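Local coordinates for protein ferritin light chain (Trichoplusia ni, PDB 1Z6O) that assembles with heavy chains into a 24-subunit shell that stores iron, and probably helps nucleate its ferrihydrite core, at residues E40-A45 with R97-N102; A59-N64 with T117-E122; A70-L75 with Y202-Y207. All coordinates share one frame; numbering follows the deposited sequence.

Interaction 1. Residues E40-A45 with R97-N102; sequences ELQAYA and RGDKMN
Q42, its side chain extended beyond CG (chi2 176°), reaches from helix 37-61 to the loop after helix 70-96, which starts where a Schellman motif with G98 as C-prime ends that helix. Both polar atoms of its amide are used. NE2 gives a weak, bent hydrogen bond to D99 OD2 at 2.9 Å, with the amide and carboxylate planes 72° apart. OE1 accepts an equally bent and weak one from the backbone N of N102 at 3.0 Å. A water accepts from N102 ND2 and seems to donate to Q42 OE1 at 3.0 Å, though it has more acceptors in reach than protons; N102 OD1 turns to the backbone N of D104. Within the loop, D99 OD1 accepts a weak hydrogen bond from the backbone N of K100. Glutamine suits the site because one flat group supplies donor and acceptor to an irregular loop. Alongside the aliphatic part of Q42, passing it in the opposite direction, M101 bends at chi2 (61°), and its CE comes to 3.8 Å from A45 CB; a small alanine admits it. M101 also packs on A44 of a heavy chain. The individual bonds are weak, so the loop is probably held by their number, water included, together with the methionine's apolar grip.

Interaction 2. Residues A59-N64 with T117-E122; sequences AAYFNN and TAENHE
At one end of the ferritin four-helix bundle, the last turn of helix 37-61 meets the final part of the long connection that leads from helix 70-96 to helix 122-148. Y61 carries most of the contact. Its CG stands anti to the backbone N (chi1 -178°), which lays the ring beneath the passing chain. CA of E119 sits almost squarely over the ring, 3.6 Å from the centroid and 6° off the normal, a CH-pi contact with the loop backbone itself. The side chain of E119 continues past the ring rim, its CG 3.7 Å from Y61 CE1. Two carbonyl oxygens also approach the ring obliquely: A118 O is 3.4 Å from Y61 CD2, and N120 O is 3.4 Å from Y61 CE2. F62 follows at the start of a type I turn's central pair, and its CZ comes to 3.5 Å from the same N120 O. An aromatic suits these places: the flat tyrosine ring offers a face to the CA-H of E119, while ring C-H groups can lie against carbonyl oxygens. N120 braces the loop from within, its ND2 bonded to T117 O at 2.8 Å, while its OD1 meets Y5 OH of another light chain. The carboxylate of E119 goes to S89 and the backbone N of V88 in a heavy chain, and that of E122 forms a salt bridge with R69. H121 then takes the N-cap position of helix 122-148. This arrangement is typical of the ferritin bundle, in which a long crossover spans its length and comes to rest on the opposite end before the next helix begins.

Interaction 3. Residues A70-L75 with Y202-Y207; sequences AGFSKL and YVFDEY
A70, at the start of helix 70-96, is linked to D205 of helix 197-211 through a water: its backbone N donates to that water at 2.9 Å, and the water makes a weak, long contact with D205 OD1. One residue on, the backbone N of G71 points into the same carboxylate, which D205 presents with CG opposite its backbone N (chi1 -179°). The G71 amide meets D205 OD1 on the syn side at 3.2 Å with a fairly straight bond (162°), and makes a weaker, more bent one to OD2. Having no side chain, G71 lets the two backbones close to 4.7 Å between its CA and that of D205, and G71 CA makes a CA-H...O contact with D205 O at 3.5 Å. The segment axes pass 7.9 Å apart at 43°. Here the short helix characteristic of ferritins, which gathers round the fourfold axis (here at most pseudo-fourfold, as both chain types take part), is fixed to the bundle. F72 adds the next amide, its N donating to D205 OD2 at 3.0 Å. An aspartate suits the spot because the first turn of a helix offers backbone N-H groups without helical acceptors, and the helix end probably stabilises its negative charge; OD1 is also bonded by Q209 NE2. The ring of F72 lies nearly coplanar with the carboxylate and brings its CD1 edge to 3.3 Å from D205 OD2. Its CZ touches CD2 of F204 at 3.8 Å, the rings meeting obliquely, and F204 packs on D184, L185 and F188 of helix 157-190.

How the interactions relate
Interactions 1 and 2 both join helix 37-61 to the connection between helices 70-96 and 122-148, but on opposite sides of the chain's centre, their centres about 31 Å apart. All three border heavy chains; interaction 3 is the more buried, the other two being partly buried. Their chemistry differs accordingly: a polar amide and water at 40-45 with 97-102, aromatic rings against backbone at 59-64 with 117-122, and a carboxylate at a helix start at 70-75 with 202-207. Interactions 2 and 3 adjoin, with S73 OG 2.6 Å from A59 O, a probable hydrogen bond, and F72 touching both F62 and E122, making one end of the bundle a continuous cluster.

Interaction 1. Residues E40-A45 with R97-N102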
loop_
_atom_site.group_PDB
_atom_site.type_symbol
_atom_site.label_atom_id
_atom_site.label_comp_id
_atom_site.label_asym_id
_atom_site.label_seq_id
_atom_site.Cartn_x
_atom_site.Cartn_y
_atom_site.Cartn_z
ATOM N N GLU A 40 -51.086 -7.463 29.251
ATOM C CA GLU A 40 -50.529 -8.710 28.706
ATOM C C GLU A 40 -49.063 -8.517 28.289
ATOM O O GLU A 40 -48.249 -9.425 28.444
ATOM C CB GLU A 40 -51.335 -9.190 27.492
ATOM C CG GLU A 40 -52.697 -9.760 27.866
ATOM C CD GLU A 40 -52.591 -11.003 28.739
ATOM O OE1 GLU A 40 -53.474 -11.185 29.607
ATOM O OE2 GLU A 40 -51.640 -11.805 28.557
ATOM N N LEU A 41 -48.728 -7.344 27.759
ATOM C CA LEU A 41 -47.343 -7.102 27.357
ATOM C C LEU A 41 -46.450 -7.117 28.601
ATOM O O LEU A 41 -45.339 -7.651 28.576
ATOM C CB LEU A 41 -47.226 -5.766 26.621
ATOM C CG LEU A 41 -45.883 -5.572 25.899
ATOM C CD1 LEU A 41 -45.730 -6.649 24.805
ATOM C CD2 LEU A 41 -45.811 -4.164 25.292
ATOM N N GLN A 42 -46.928 -6.536 29.700
ATOM C CA GLN A 42 -46.150 -6.554 30.938
ATOM C C GLN A 42 -45.967 -7.994 31.419
ATOM O O GLN A 42 -44.876 -8.378 31.848
ATOM C CB GLN A 42 -46.855 -5.749 32.034
ATOM C CG GLN A 42 -46.888 -4.247 31.772
ATOM C CD GLN A 42 -47.688 -3.514 32.832
ATOM O OE1 GLN A 42 -47.511 -3.754 34.017
ATOM N NE2 GLN A 42 -48.559 -2.613 32.410
ATOM N N ALA A 43 -47.032 -8.791 31.368
ATOM C CA ALA A 43 -46.933 -10.188 31.800
ATOM C C ALA A 43 -46.016 -10.991 30.860
ATOM O O ALA A 43 -45.451 -12.007 31.256
ATOM C CB ALA A 43 -48.341 -10.841 31.851
ATOM N N TYR A 44 -45.879 -10.540 29.617
ATOM C CA TYR A 44 -45.020 -11.232 28.646
ATOM C C TYR A 44 -43.546 -10.994 29.016
ATOM O O TYR A 44 -42.706 -11.879 28.844
ATOM C CB TYR A 44 -45.315 -10.719 27.224
ATOM C CG TYR A 44 -44.849 -11.646 26.105
ATOM C CD1 TYR A 44 -44.959 -13.039 26.226
ATOM C CD2 TYR A 44 -44.384 -11.126 24.899
ATOM C CE1 TYR A 44 -44.624 -13.890 25.155
ATOM C CE2 TYR A 44 -44.044 -11.965 23.825
ATOM C CZ TYR A 44 -44.170 -13.342 23.961
ATOM O OH TYR A 44 -43.848 -14.164 22.893
ATOM N N ALA A 45 -43.228 -9.801 29.524
ATOM C CA ALA A 45 -41.854 -9.525 29.957
ATOM C C ALA A 45 -41.562 -10.448 31.145
ATOM O O ALA A 45 -40.476 -11.009 31.271
ATOM C CB ALA A 45 -41.709 -8.061 30.398
ATOM N N ARG A 97 -44.461 3.112 25.016
ATOM C CA ARG A 97 -45.875 3.368 24.745
ATOM C C ARG A 97 -46.595 4.114 25.876
ATOM O O ARG A 97 -47.824 4.196 25.892
ATOM C CB ARG A 97 -46.606 2.051 24.405
ATOM C CG ARG A 97 -46.131 1.392 23.081
ATOM C CD ARG A 97 -46.343 2.323 21.864
ATOM N NE ARG A 97 -47.727 2.788 21.760
ATOM C CZ ARG A 97 -48.731 2.085 21.239
ATOM N NH1 ARG A 97 -48.526 0.866 20.745
ATOM N NH2 ARG A 97 -49.957 2.595 21.234
ATOM N N GLY A 98 -45.831 4.642 26.831
ATOM C CA GLY A 98 -46.427 5.444 27.892
ATOM C C GLY A 98 -46.982 4.736 29.105
ATOM O O GLY A 98 -47.677 5.337 29.912
ATOM N N ASP A 99 -46.660 3.462 29.256
ATOM C CA ASP A 99 -47.165 2.685 30.382
ATOM C C ASP A 99 -46.003 2.494 31.361
ATOM O O ASP A 99 -44.922 3.066 31.185
ATOM C CB ASP A 99 -47.670 1.343 29.833
ATOM C CG ASP A 99 -48.561 0.579 30.804
ATOM O OD1 ASP A 99 -48.899 1.099 31.888
ATOM O OD2 ASP A 99 -48.925 -0.569 30.457
ATOM N N LYS A 100 -46.229 1.733 32.418
ATOM C CA LYS A 100 -45.155 1.463 33.356
ATOM C C LYS A 100 -45.171 -0.021 33.645
ATOM O O LYS A 100 -46.229 -0.647 33.698
ATOM C CB LYS A 100 -45.307 2.273 34.640
ATOM C CG LYS A 100 -46.427 1.884 35.544
ATOM C CD LYS A 100 -46.334 2.724 36.812
ATOM C CE LYS A 100 -47.539 2.527 37.712
ATOM N NZ LYS A 100 -47.526 3.491 38.850
ATOM N N MET A 101 -43.989 -0.582 33.813
ATOM C CA MET A 101 -43.851 -2.002 34.054
ATOM C C MET A 101 -44.257 -2.381 35.474
ATOM O O MET A 101 -43.893 -1.712 36.426
ATOM C CB MET A 101 -42.398 -2.413 33.790
ATOM C CG MET A 101 -42.108 -3.880 34.010
ATOM S SD MET A 101 -43.086 -4.937 32.899
ATOM C CE MET A 101 -42.846 -6.498 33.692
ATOM N N ASN A 102 -45.026 -3.455 35.598
ATOM C CA ASN A 102 -45.455 -3.966 36.904
ATOM C C ASN A 102 -44.978 -5.420 36.897
ATOM O O ASN A 102 -45.490 -6.231 36.133
ATOM C CB ASN A 102 -46.985 -3.900 37.002
ATOM C CG ASN A 102 -47.530 -4.613 38.231
ATOM O OD1 ASN A 102 -46.789 -5.234 38.998
ATOM N ND2 ASN A 102 -48.843 -4.535 38.413
HETATM O O HOH W 1 -50.052 -3.728 35.530
#

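Interaction 2. Residues A59-N64 with T117-E122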
loop_
_atom_site.group_PDB
_atom_site.type_symbol
_atom_site.label_atom_id
_atom_site.label_comp_id
_atom_site.label_asym_id
_atom_site.label_seq_id
_atom_site.Cartn_x
_atom_site.Cartn_y
_atom_site.Cartn_z
ATOM N N ALA A 59 -28.918 -24.927 31.616
ATOM C CA ALA A 59 -27.560 -24.805 31.083
ATOM C C ALA A 59 -26.553 -25.252 32.148
ATOM O O ALA A 59 -25.565 -25.929 31.841
ATOM C CB ALA A 59 -27.270 -23.360 30.666
ATOM N N ALA A 60 -26.804 -24.869 33.398
ATOM C CA ALA A 60 -25.920 -25.248 34.504
ATOM C C ALA A 60 -25.949 -26.763 34.701
ATOM O O ALA A 60 -24.904 -27.404 34.803
ATOM C CB ALA A 60 -26.361 -24.542 35.812
ATOM N N TYR A 61 -27.146 -27.341 34.743
ATOM C CA TYR A 61 -27.256 -28.781 34.940
ATOM C C TYR A 61 -26.467 -29.573 33.891
ATOM O O TYR A 61 -25.776 -30.535 34.227
ATOM C CB TYR A 61 -28.718 -29.226 34.904
ATOM C CG TYR A 61 -28.880 -30.709 35.149
ATOM C CD1 TYR A 61 -28.662 -31.250 36.418
ATOM C CD2 TYR A 61 -29.221 -31.578 34.109
ATOM C CE1 TYR A 61 -28.779 -32.622 36.649
ATOM C CE2 TYR A 61 -29.340 -32.957 34.330
ATOM C CZ TYR A 61 -29.118 -33.464 35.602
ATOM O OH TYR A 61 -29.235 -34.808 35.834
ATOM N N PHE A 62 -26.569 -29.182 32.624
ATOM C CA PHE A 62 -25.840 -29.903 31.587
ATOM C C PHE A 62 -24.348 -29.636 31.577
ATOM O O PHE A 62 -23.607 -30.238 30.801
ATOM C CB PHE A 62 -26.462 -29.636 30.209
ATOM C CG PHE A 62 -27.712 -30.441 29.986
ATOM C CD1 PHE A 62 -28.969 -29.859 30.111
ATOM C CD2 PHE A 62 -27.626 -31.815 29.771
ATOM C CE1 PHE A 62 -30.131 -30.642 30.034
ATOM C CE2 PHE A 62 -28.774 -32.605 29.694
ATOM C CZ PHE A 62 -30.029 -32.017 29.828
ATOM N N ASN A 63 -23.905 -28.735 32.448
ATOM C CA ASN A 63 -22.483 -28.448 32.552
ATOM C C ASN A 63 -21.902 -29.043 33.849
ATOM O O ASN A 63 -20.782 -28.695 34.236
ATOM C CB ASN A 63 -22.231 -26.926 32.478
ATOM C CG ASN A 63 -20.753 -26.575 32.274
ATOM O OD1 ASN A 63 -20.034 -27.247 31.531
ATOM N ND2 ASN A 63 -20.303 -25.504 32.924
ATOM N N ASN A 64 -22.649 -29.919 34.538
ATOM C CA ASN A 64 -22.069 -30.551 35.733
ATOM C C ASN A 64 -21.136 -31.663 35.220
ATOM O O ASN A 64 -21.219 -32.048 34.048
ATOM C CB ASN A 64 -23.148 -31.039 36.759
ATOM C CG ASN A 64 -23.835 -32.358 36.388
ATOM O OD1 ASN A 64 -23.195 -33.347 36.049
ATOM N ND2 ASN A 64 -25.158 -32.377 36.508
ATOM N N THR A 117 -38.374 -28.160 35.839
ATOM C CA THR A 117 -37.303 -28.839 36.570
ATOM C C THR A 117 -36.094 -28.889 35.647
ATOM O O THR A 117 -36.214 -29.240 34.474
ATOM C CB THR A 117 -37.688 -30.275 36.979
ATOM O OG1 THR A 117 -37.709 -31.115 35.826
ATOM C CG2 THR A 117 -39.059 -30.293 37.626
ATOM N N ALA A 118 -34.929 -28.537 36.175
ATOM C CA ALA A 118 -33.706 -28.511 35.379
ATOM C C ALA A 118 -33.001 -29.859 35.256
ATOM O O ALA A 118 -32.273 -30.086 34.289
ATOM C CB ALA A 118 -32.741 -27.471 35.956
ATOM N N GLU A 119 -33.209 -30.753 36.224
ATOM C CA GLU A 119 -32.551 -32.067 36.182
ATOM C C GLU A 119 -33.329 -33.017 35.273
ATOM O O GLU A 119 -34.301 -33.631 35.702
ATOM C CB GLU A 119 -32.456 -32.671 37.596
ATOM C CG GLU A 119 -31.801 -31.756 38.631
ATOM C CD GLU A 119 -32.778 -30.789 39.303
ATOM O OE1 GLU A 119 -33.949 -30.697 38.874
ATOM O OE2 GLU A 119 -32.369 -30.106 40.268
ATOM N N ASN A 120 -32.901 -33.144 34.022
ATOM C CA ASN A 120 -33.600 -34.006 33.063
ATOM C C ASN A 120 -32.612 -34.741 32.188
ATOM O O ASN A 120 -31.479 -34.298 32.030
ATOM C CB ASN A 120 -34.438 -33.183 32.075
ATOM C CG ASN A 120 -35.551 -32.400 32.725
ATOM O OD1 ASN A 120 -36.440 -32.964 33.361
ATOM N ND2 ASN A 120 -35.524 -31.080 32.537
ATOM N N HIS A 121 -33.047 -35.850 31.595
ATOM C CA HIS A 121 -32.189 -36.531 30.642
ATOM C C HIS A 121 -32.353 -35.705 29.348
ATOM O O HIS A 121 -33.218 -34.825 29.278
ATOM C CB HIS A 121 -32.582 -38.013 30.469
ATOM C CG HIS A 121 -33.982 -38.252 29.991
ATOM N ND1 HIS A 121 -34.887 -39.006 30.713
ATOM C CD2 HIS A 121 -34.597 -37.951 28.821
ATOM C CE1 HIS A 121 -35.992 -39.162 30.006
ATOM N NE2 HIS A 121 -35.842 -38.531 28.854
ATOM N N GLU A 122 -31.527 -35.965 28.344
ATOM C CA GLU A 122 -31.542 -35.183 27.111
ATOM C C GLU A 122 -32.875 -35.031 26.386
ATOM O O GLU A 122 -33.255 -33.917 26.024
ATOM C CB GLU A 122 -30.484 -35.724 26.143
ATOM C CG GLU A 122 -29.053 -35.558 26.648
ATOM C CD GLU A 122 -28.623 -36.653 27.629
ATOM O OE1 GLU A 122 -29.464 -37.490 28.024
ATOM O OE2 GLU A 122 -27.430 -36.673 28.001
#

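Interaction 3. Residues A70-L75 with Y202-Y207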
loop_
_atom_site.group_PDB
_atom_site.type_symbol
_atom_site.label_atom_id
_atom_site.label_comp_id
_atom_site.label_asym_id
_atom_site.label_seq_id
_atom_site.Cartn_x
_atom_site.Cartn_y
_atom_site.Cartn_z
ATOM N N ALA A 70 -21.605 -30.202 26.747
ATOM C CA ALA A 70 -21.346 -28.813 26.369
ATOM C C ALA A 70 -22.300 -28.279 25.292
ATOM O O ALA A 70 -22.621 -27.087 25.282
ATOM C CB ALA A 70 -19.894 -28.658 25.913
ATOM N N GLY A 71 -22.747 -29.153 24.395
ATOM C CA GLY A 71 -23.665 -28.743 23.342
ATOM C C GLY A 71 -25.042 -28.428 23.906
ATOM O O GLY A 71 -25.647 -27.413 23.555
ATOM N N PHE A 72 -25.557 -29.298 24.769
ATOM C CA PHE A 72 -26.862 -29.047 25.379
ATOM C C PHE A 72 -26.780 -27.808 26.265
ATOM O O PHE A 72 -27.700 -26.986 26.305
ATOM C CB PHE A 72 -27.315 -30.244 26.221
ATOM C CG PHE A 72 -27.901 -31.365 25.407
ATOM C CD1 PHE A 72 -27.074 -32.230 24.691
ATOM C CD2 PHE A 72 -29.282 -31.526 25.320
ATOM C CE1 PHE A 72 -27.610 -33.241 23.895
ATOM C CE2 PHE A 72 -29.836 -32.533 24.525
ATOM C CZ PHE A 72 -28.998 -33.395 23.809
ATOM N N SER A 73 -25.668 -27.663 26.973
ATOM C CA SER A 73 -25.507 -26.516 27.848
ATOM C C SER A 73 -25.504 -25.214 27.037
ATOM O O SER A 73 -26.133 -24.220 27.418
ATOM C CB SER A 73 -24.209 -26.678 28.662
ATOM O OG SER A 73 -24.127 -25.670 29.636
ATOM N N LYS A 74 -24.814 -25.226 25.901
ATOM C CA LYS A 74 -24.739 -24.056 25.027
ATOM C C LYS A 74 -26.126 -23.707 24.464
ATOM O O LYS A 74 -26.476 -22.529 24.319
ATOM C CB LYS A 74 -23.777 -24.347 23.872
ATOM C CG LYS A 74 -23.526 -23.178 22.942
ATOM C CD LYS A 74 -22.549 -23.583 21.834
ATOM C CE LYS A 74 -22.189 -22.398 20.953
ATOM N NZ LYS A 74 -21.307 -22.801 19.822
ATOM N N LEU A 75 -26.908 -24.733 24.135
ATOM C CA LEU A 75 -28.255 -24.526 23.605
ATOM C C LEU A 75 -29.098 -23.772 24.640
ATOM O O LEU A 75 -29.766 -22.782 24.319
ATOM C CB LEU A 75 -28.908 -25.884 23.277
ATOM C CG LEU A 75 -30.336 -25.887 22.697
ATOM C CD1 LEU A 75 -30.624 -27.226 22.012
ATOM C CD2 LEU A 75 -31.348 -25.662 23.811
ATOM N N TYR A 202 -23.566 -38.670 22.406
ATOM C CA TYR A 202 -22.263 -38.011 22.358
ATOM C C TYR A 202 -22.111 -37.279 21.013
ATOM O O TYR A 202 -21.742 -36.100 20.957
ATOM C CB TYR A 202 -21.159 -39.064 22.521
ATOM C CG TYR A 202 -19.762 -38.552 22.249
ATOM C CD1 TYR A 202 -19.206 -37.525 23.014
ATOM C CD2 TYR A 202 -18.983 -39.118 21.244
ATOM C CE1 TYR A 202 -17.895 -37.074 22.782
ATOM C CE2 TYR A 202 -17.677 -38.681 21.009
ATOM C CZ TYR A 202 -17.142 -37.663 21.780
ATOM O OH TYR A 202 -15.851 -37.252 21.557
ATOM N N VAL A 203 -22.399 -37.980 19.924
ATOM C CA VAL A 203 -22.295 -37.379 18.594
ATOM C C VAL A 203 -23.269 -36.201 18.445
ATOM O O VAL A 203 -22.930 -35.155 17.876
ATOM C CB VAL A 203 -22.581 -38.447 17.503
ATOM C CG1 VAL A 203 -22.780 -37.786 16.130
ATOM C CG2 VAL A 203 -21.391 -39.437 17.442
ATOM N N PHE A 204 -24.476 -36.366 18.966
ATOM C CA PHE A 204 -25.473 -35.302 18.878
ATOM C C PHE A 204 -25.016 -34.075 19.672
ATOM O O PHE A 204 -25.168 -32.939 19.212
ATOM C CB PHE A 204 -26.823 -35.789 19.404
ATOM C CG PHE A 204 -27.947 -34.827 19.132
ATOM C CD1 PHE A 204 -28.504 -34.734 17.858
ATOM C CD2 PHE A 204 -28.408 -33.976 20.135
ATOM C CE1 PHE A 204 -29.510 -33.797 17.577
ATOM C CE2 PHE A 204 -29.412 -33.033 19.867
ATOM C CZ PHE A 204 -29.960 -32.946 18.588
ATOM N N ASP A 205 -24.456 -34.289 20.863
ATOM C CA ASP A 205 -23.969 -33.152 21.649
ATOM C C ASP A 205 -22.849 -32.415 20.910
ATOM O O ASP A 205 -22.779 -31.185 20.946
ATOM C CB ASP A 205 -23.454 -33.596 23.022
ATOM C CG ASP A 205 -22.967 -32.413 23.863
ATOM O OD1 ASP A 205 -21.748 -32.128 23.882
ATOM O OD2 ASP A 205 -23.819 -31.743 24.484
ATOM N N GLU A 206 -21.970 -33.159 20.235
ATOM C CA GLU A 206 -20.882 -32.531 19.479
ATOM C C GLU A 206 -21.476 -31.709 18.334
ATOM O O GLU A 206 -20.991 -30.622 18.005
ATOM C CB GLU A 206 -19.932 -33.604 18.925
ATOM C CG GLU A 206 -19.118 -34.325 20.011
ATOM C CD GLU A 206 -18.092 -33.407 20.676
ATOM O OE1 GLU A 206 -17.336 -32.737 19.941
ATOM O OE2 GLU A 206 -18.034 -33.357 21.926
ATOM N N TYR A 207 -22.532 -32.236 17.726
ATOM C CA TYR A 207 -23.226 -31.542 16.642
ATOM C C TYR A 207 -23.823 -30.221 17.170
ATOM O O TYR A 207 -23.740 -29.183 16.505
ATOM C CB TYR A 207 -24.342 -32.433 16.095
ATOM C CG TYR A 207 -25.308 -31.723 15.174
ATOM C CD1 TYR A 207 -24.918 -31.332 13.894
ATOM C CD2 TYR A 207 -26.623 -31.466 15.576
ATOM C CE1 TYR A 207 -25.810 -30.703 13.027
ATOM C CE2 TYR A 207 -27.530 -30.836 14.713
ATOM C CZ TYR A 207 -27.111 -30.462 13.441
ATOM O OH TYR A 207 -27.990 -29.859 12.572
HETATM O O HOH W 2 -19.392 -31.991 26.438
#